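Local coordinates for protein isoflavone reductase (Medicago sativa, PDB 2GAS) that reduces 2'-hydroxyisoflavones such as 2'-hydroxyformononetin to isoflavanones such as (3R)-vestitone with NADPH, on the pathway to the pterocarpan phytoalexin medicarpin, at residues 283-287 against 288-292; 205-209 against 210-214. All coordinates share one frame; numbering follows the deposited sequence.

Interaction 1: residues 283-287 against 288-292; sequences KDIEA and SEAYP
The methyl of Ala290 touches two side chains: its CB lies 3.7 Å from CG2 of Ile285 and also meets the Tyr291 ring. That ring turns back over its own neighbour, so that Ala290 CB lies over the ring centre, 3.7 Å above the plane. Tyr291 CD2 also comes within 4.2 Å of Ala287 CB, and this is the compact part of the contact, closed by Phe197 of helix 191-202; the phenol oxygen of Tyr291 is hydrogen-bonded to Asp204. The side formed by Glu286, Ser288 and Glu289 is looser and more polar. Glu286 has CG anti to its backbone N (chi1 -171°) and then bends, which brings Glu286 CG to 3.8 Å from Glu289 CG while the Glu286 carboxylate makes a salt bridge with Arg215. A water bridges Glu286 OE1 and Ser288 N, whereas the exposed Glu289 sends its carboxylate away from the turn. Glu286 O accepts from two amides: Ala290 N at 2.9 Å, nearly in line with the C=O bond, and Glu289 N from above the carbonyl plane. Tyr291 N reaches Ala287 O at 2.8 Å and completes the single turn. Glu286 thus ends strand 284-286 and occupies the N-cap position of helix 287-290, a direct strand-to-helix junction.

Interaction 2: residues 205-209 against 210-214; sequences PNTLN and KAVHI
A type II beta turn from Thr207 to Lys210 leads out of a short 3-10 segment into strand 210-213, and its closing bond, Lys210 N to Thr207 O at 3.1 Å, is weak, with an N-H...O angle of 134°. Thr207 O has a second partner in the hydroxyl of Thr148. The Lys210 side chain folds back along the carbonyl oxygens of Leu208 and Asn209: CG stands beside the backbone N (chi1 -67°) and 3.3 Å from Leu208 O, and further bends at chi2 and chi4 curl the chain round. Its ammonium group meets the turn through water. One water receives a bond from Lys210 NZ and donates to Leu208 O at 2.6 Å; another links the same NZ to Asn209 O, at 2.7 Å from that oxygen. The strand so entered lies between strands 148-151 and 284-286, parallel to both, in the Rossmann-type sheet, and Val212 touches Thr148 and Leu150 of the one and Ile285 of the other. On the buried side, Thr207 CG2 packs against Val212 CG2 at 3.6 Å. Both methyls lie beside their own backbone N and anti to the carbonyl carbon, while Thr207 OG1 is hydrogen-bonded to Lys107 NZ and lies in hydrogen-bonding contact with the carbonyl oxygens of Ala201 and Asp204, which its single proton must share.

In the fold
Interaction 2 comes first along the chain and interaction 1 follows some seventy residues later, yet their centres are only about 8 Å apart. Strands 210-213 and 284-286 run side by side and parallel, with 148-151 on the far side of 210-213. Interaction 2 lies where strand 210-213 begins and interaction 1 where strand 284-286 ends. A probable hydrogen bond joins Asp284 OD1 and His213 NE2 (2.7 Å), and another joins Ala287 N and His213 O (2.9 Å). Tyr291 returns beside Thr207, bringing both contacts together next to helix 191-202. These three strands form the C-terminal side of the parallel sheet, continuing the Rossmann-type NADP(+)-binding fold as in short-chain dehydrogenase relatives.

Interaction 1: residues 283-287 against 288-292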
loop_
_atom_site.group_PDB
_atom_site.type_symbol
_atom_site.label_atom_id
_atom_site.label_comp_id
_atom_site.label_asym_id
_atom_site.label_seq_id
_atom_site.Cartn_x
_atom_site.Cartn_y
_atom_site.Cartn_z
ATOM N N LYS A 283 19.093 6.760 0.105
ATOM C CA LYS A 283 17.885 6.522 0.887
ATOM C C LYS A 283 16.782 5.747 0.187
ATOM O O LYS A 283 15.839 5.297 0.838
ATOM C CB LYS A 283 17.317 7.866 1.355
ATOM C CG LYS A 283 18.223 8.614 2.322
ATOM C CD LYS A 283 17.832 10.081 2.486
ATOM C CE LYS A 283 16.394 10.268 2.957
ATOM N NZ LYS A 283 15.411 10.092 1.852
ATOM N N ASP A 284 16.903 5.577 -1.127
ATOM C CA ASP A 284 15.862 4.905 -1.899
ATOM C C ASP A 284 16.327 3.733 -2.752
ATOM O O ASP A 284 17.478 3.668 -3.174
ATOM C CB ASP A 284 15.184 5.908 -2.844
ATOM C CG ASP A 284 14.709 7.172 -2.142
ATOM O OD1 ASP A 284 13.838 7.080 -1.252
ATOM O OD2 ASP A 284 15.202 8.267 -2.499
ATOM N N ILE A 285 15.390 2.825 -3.007
ATOM C CA ILE A 285 15.607 1.657 -3.849
ATOM C C ILE A 285 14.451 1.671 -4.853
ATOM O O ILE A 285 13.306 1.896 -4.468
ATOM C CB ILE A 285 15.540 0.341 -3.032
ATOM C CG1 ILE A 285 16.751 0.228 -2.104
ATOM C CG2 ILE A 285 15.466 -0.853 -3.972
ATOM C CD1 ILE A 285 18.079 0.205 -2.816
ATOM N N GLU A 286 14.747 1.465 -6.135
ATOM C CA GLU A 286 13.712 1.432 -7.169
ATOM C C GLU A 286 13.410 -0.050 -7.410
ATOM O O GLU A 286 14.245 -0.784 -7.944
ATOM C CB GLU A 286 14.233 2.085 -8.455
ATOM C CG GLU A 286 13.178 2.307 -9.529
ATOM C CD GLU A 286 12.234 3.439 -9.182
ATOM O OE1 GLU A 286 11.017 3.189 -9.039
ATOM O OE2 GLU A 286 12.713 4.585 -9.051
ATOM N N ALA A 287 12.224 -0.495 -7.014
ATOM C CA ALA A 287 11.867 -1.903 -7.159
ATOM C C ALA A 287 12.078 -2.489 -8.552
ATOM O O ALA A 287 12.581 -3.600 -8.679
ATOM C CB ALA A 287 10.434 -2.124 -6.721
ATOM N N SER A 288 11.698 -1.756 -9.594
ATOM C CA SER A 288 11.862 -2.268 -10.951
ATOM C C SER A 288 13.332 -2.506 -11.310
ATOM O O SER A 288 13.639 -3.336 -12.166
ATOM C CB SER A 288 11.222 -1.307 -11.963
ATOM O OG SER A 288 11.828 -0.030 -11.913
ATOM N N GLU A 289 14.239 -1.784 -10.657
ATOM C CA GLU A 289 15.671 -1.928 -10.924
ATOM C C GLU A 289 16.314 -2.996 -10.048
ATOM O O GLU A 289 17.207 -3.725 -10.488
ATOM C CB GLU A 289 16.392 -0.598 -10.690
ATOM C CG GLU A 289 15.911 0.544 -11.565
ATOM C CD GLU A 289 16.166 0.294 -13.040
ATOM O OE1 GLU A 289 17.341 0.084 -13.412
ATOM O OE2 GLU A 289 15.193 0.312 -13.823
ATOM N N ALA A 290 15.858 -3.083 -8.803
ATOM C CA ALA A 290 16.406 -4.050 -7.863
ATOM C C ALA A 290 15.865 -5.455 -8.064
ATOM O O ALA A 290 16.577 -6.438 -7.850
ATOM C CB ALA A 290 16.125 -3.597 -6.431
ATOM N N TYR A 291 14.605 -5.550 -8.475
ATOM C CA TYR A 291 13.965 -6.844 -8.659
ATOM C C TYR A 291 13.320 -6.974 -10.039
ATOM O O TYR A 291 12.117 -7.232 -10.147
ATOM C CB TYR A 291 12.899 -7.030 -7.576
ATOM C CG TYR A 291 13.321 -6.508 -6.217
ATOM C CD1 TYR A 291 14.429 -7.045 -5.557
ATOM C CD2 TYR A 291 12.625 -5.469 -5.597
ATOM C CE1 TYR A 291 14.836 -6.563 -4.317
ATOM C CE2 TYR A 291 13.026 -4.976 -4.346
ATOM C CZ TYR A 291 14.133 -5.531 -3.718
ATOM O OH TYR A 291 14.553 -5.062 -2.495
ATOM N N PRO A 292 14.115 -6.830 -11.113
ATOM C CA PRO A 292 13.596 -6.929 -12.484
ATOM C C PRO A 292 13.006 -8.290 -12.854
ATOM O O PRO A 292 12.250 -8.405 -13.819
ATOM C CB PRO A 292 14.814 -6.577 -13.332
ATOM C CG PRO A 292 15.944 -7.138 -12.523
ATOM C CD PRO A 292 15.582 -6.687 -11.120
HETATM O O HOH W 1 10.038 0.749 -9.538
#

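Interaction 2: residues 205-209 against 210-214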
loop_
_atom_site.group_PDB
_atom_site.type_symbol
_atom_site.label_atom_id
_atom_site.label_comp_id
_atom_site.label_asym_id
_atom_site.label_seq_id
_atom_site.Cartn_x
_atom_site.Cartn_y
_atom_site.Cartn_z
ATOM N N PRO A 205 18.797 -7.611 2.000
ATOM C CA PRO A 205 19.563 -6.812 2.959
ATOM C C PRO A 205 19.805 -5.372 2.515
ATOM O O PRO A 205 20.024 -4.492 3.346
ATOM C CB PRO A 205 20.866 -7.601 3.106
ATOM C CG PRO A 205 21.020 -8.239 1.763
ATOM C CD PRO A 205 19.616 -8.713 1.461
ATOM N N ASN A 206 19.748 -5.134 1.209
ATOM C CA ASN A 206 19.983 -3.800 0.672
ATOM C C ASN A 206 18.896 -2.774 0.975
ATOM O O ASN A 206 19.103 -1.581 0.757
ATOM C CB ASN A 206 20.199 -3.865 -0.843
ATOM C CG ASN A 206 21.465 -4.619 -1.220
ATOM O OD1 ASN A 206 22.498 -4.483 -0.564
ATOM N ND2 ASN A 206 21.394 -5.400 -2.291
ATOM N N THR A 207 17.746 -3.221 1.477
ATOM C CA THR A 207 16.665 -2.287 1.783
ATOM C C THR A 207 16.732 -1.749 3.207
ATOM O O THR A 207 15.811 -1.069 3.656
ATOM C CB THR A 207 15.273 -2.927 1.583
ATOM O OG1 THR A 207 15.108 -4.006 2.506
ATOM C CG2 THR A 207 15.116 -3.440 0.160
ATOM N N LEU A 208 17.822 -2.042 3.911
ATOM C CA LEU A 208 17.997 -1.563 5.281
ATOM C C LEU A 208 17.923 -0.040 5.352
ATOM O O LEU A 208 18.704 0.659 4.699
ATOM C CB LEU A 208 19.348 -2.009 5.840
ATOM C CG LEU A 208 19.671 -1.404 7.212
ATOM C CD1 LEU A 208 18.747 -2.008 8.259
ATOM C CD2 LEU A 208 21.120 -1.656 7.566
ATOM N N ASN A 209 16.991 0.464 6.157
ATOM C CA ASN A 209 16.800 1.903 6.337
ATOM C C ASN A 209 16.641 2.626 5.004
ATOM O O ASN A 209 17.194 3.708 4.792
ATOM C CB ASN A 209 17.973 2.503 7.129
ATOM C CG ASN A 209 17.989 2.057 8.586
ATOM O OD1 ASN A 209 18.865 2.453 9.361
ATOM N ND2 ASN A 209 17.024 1.237 8.966
ATOM N N LYS A 210 15.878 2.008 4.107
ATOM C CA LYS A 210 15.617 2.561 2.782
ATOM C C LYS A 210 14.122 2.553 2.481
ATOM O O LYS A 210 13.357 1.787 3.077
ATOM C CB LYS A 210 16.306 1.715 1.706
ATOM C CG LYS A 210 17.829 1.730 1.709
ATOM C CD LYS A 210 18.370 2.862 0.858
ATOM C CE LYS A 210 19.819 2.620 0.466
ATOM N NZ LYS A 210 20.690 2.443 1.657
ATOM N N ALA A 211 13.720 3.415 1.555
ATOM C CA ALA A 211 12.341 3.463 1.097
ATOM C C ALA A 211 12.404 2.718 -0.236
ATOM O O ALA A 211 13.282 2.992 -1.060
ATOM C CB ALA A 211 11.895 4.905 0.872
ATOM N N VAL A 212 11.508 1.757 -0.434
ATOM C CA VAL A 212 11.464 0.985 -1.681
ATOM C C VAL A 212 10.281 1.515 -2.480
ATOM O O VAL A 212 9.149 1.529 -1.995
ATOM C CB VAL A 212 11.288 -0.525 -1.399
ATOM C CG1 VAL A 212 11.134 -1.298 -2.706
ATOM C CG2 VAL A 212 12.490 -1.042 -0.636
ATOM N N HIS A 213 10.549 1.952 -3.707
ATOM C CA HIS A 213 9.521 2.536 -4.560
ATOM C C HIS A 213 9.088 1.625 -5.689
ATOM O O HIS A 213 9.922 1.093 -6.421
ATOM C CB HIS A 213 10.052 3.839 -5.150
ATOM C CG HIS A 213 10.637 4.755 -4.125
ATOM N ND1 HIS A 213 9.894 5.726 -3.486
ATOM C CD2 HIS A 213 11.870 4.795 -3.569
ATOM C CE1 HIS A 213 10.647 6.321 -2.578
ATOM N NE2 HIS A 213 11.849 5.775 -2.607
ATOM N N ILE A 214 7.777 1.460 -5.834
ATOM C CA ILE A 214 7.245 0.626 -6.899
ATOM C C ILE A 214 6.686 1.509 -8.014
ATOM O O ILE A 214 5.619 2.103 -7.876
ATOM C CB ILE A 214 6.104 -0.296 -6.394
ATOM C CG1 ILE A 214 6.530 -1.029 -5.119
ATOM C CG2 ILE A 214 5.717 -1.291 -7.490
ATOM C CD1 ILE A 214 7.617 -2.037 -5.314
HETATM O O HOH W 2 20.853 0.082 3.324
HETATM O O HOH W 3 19.769 3.832 3.995
#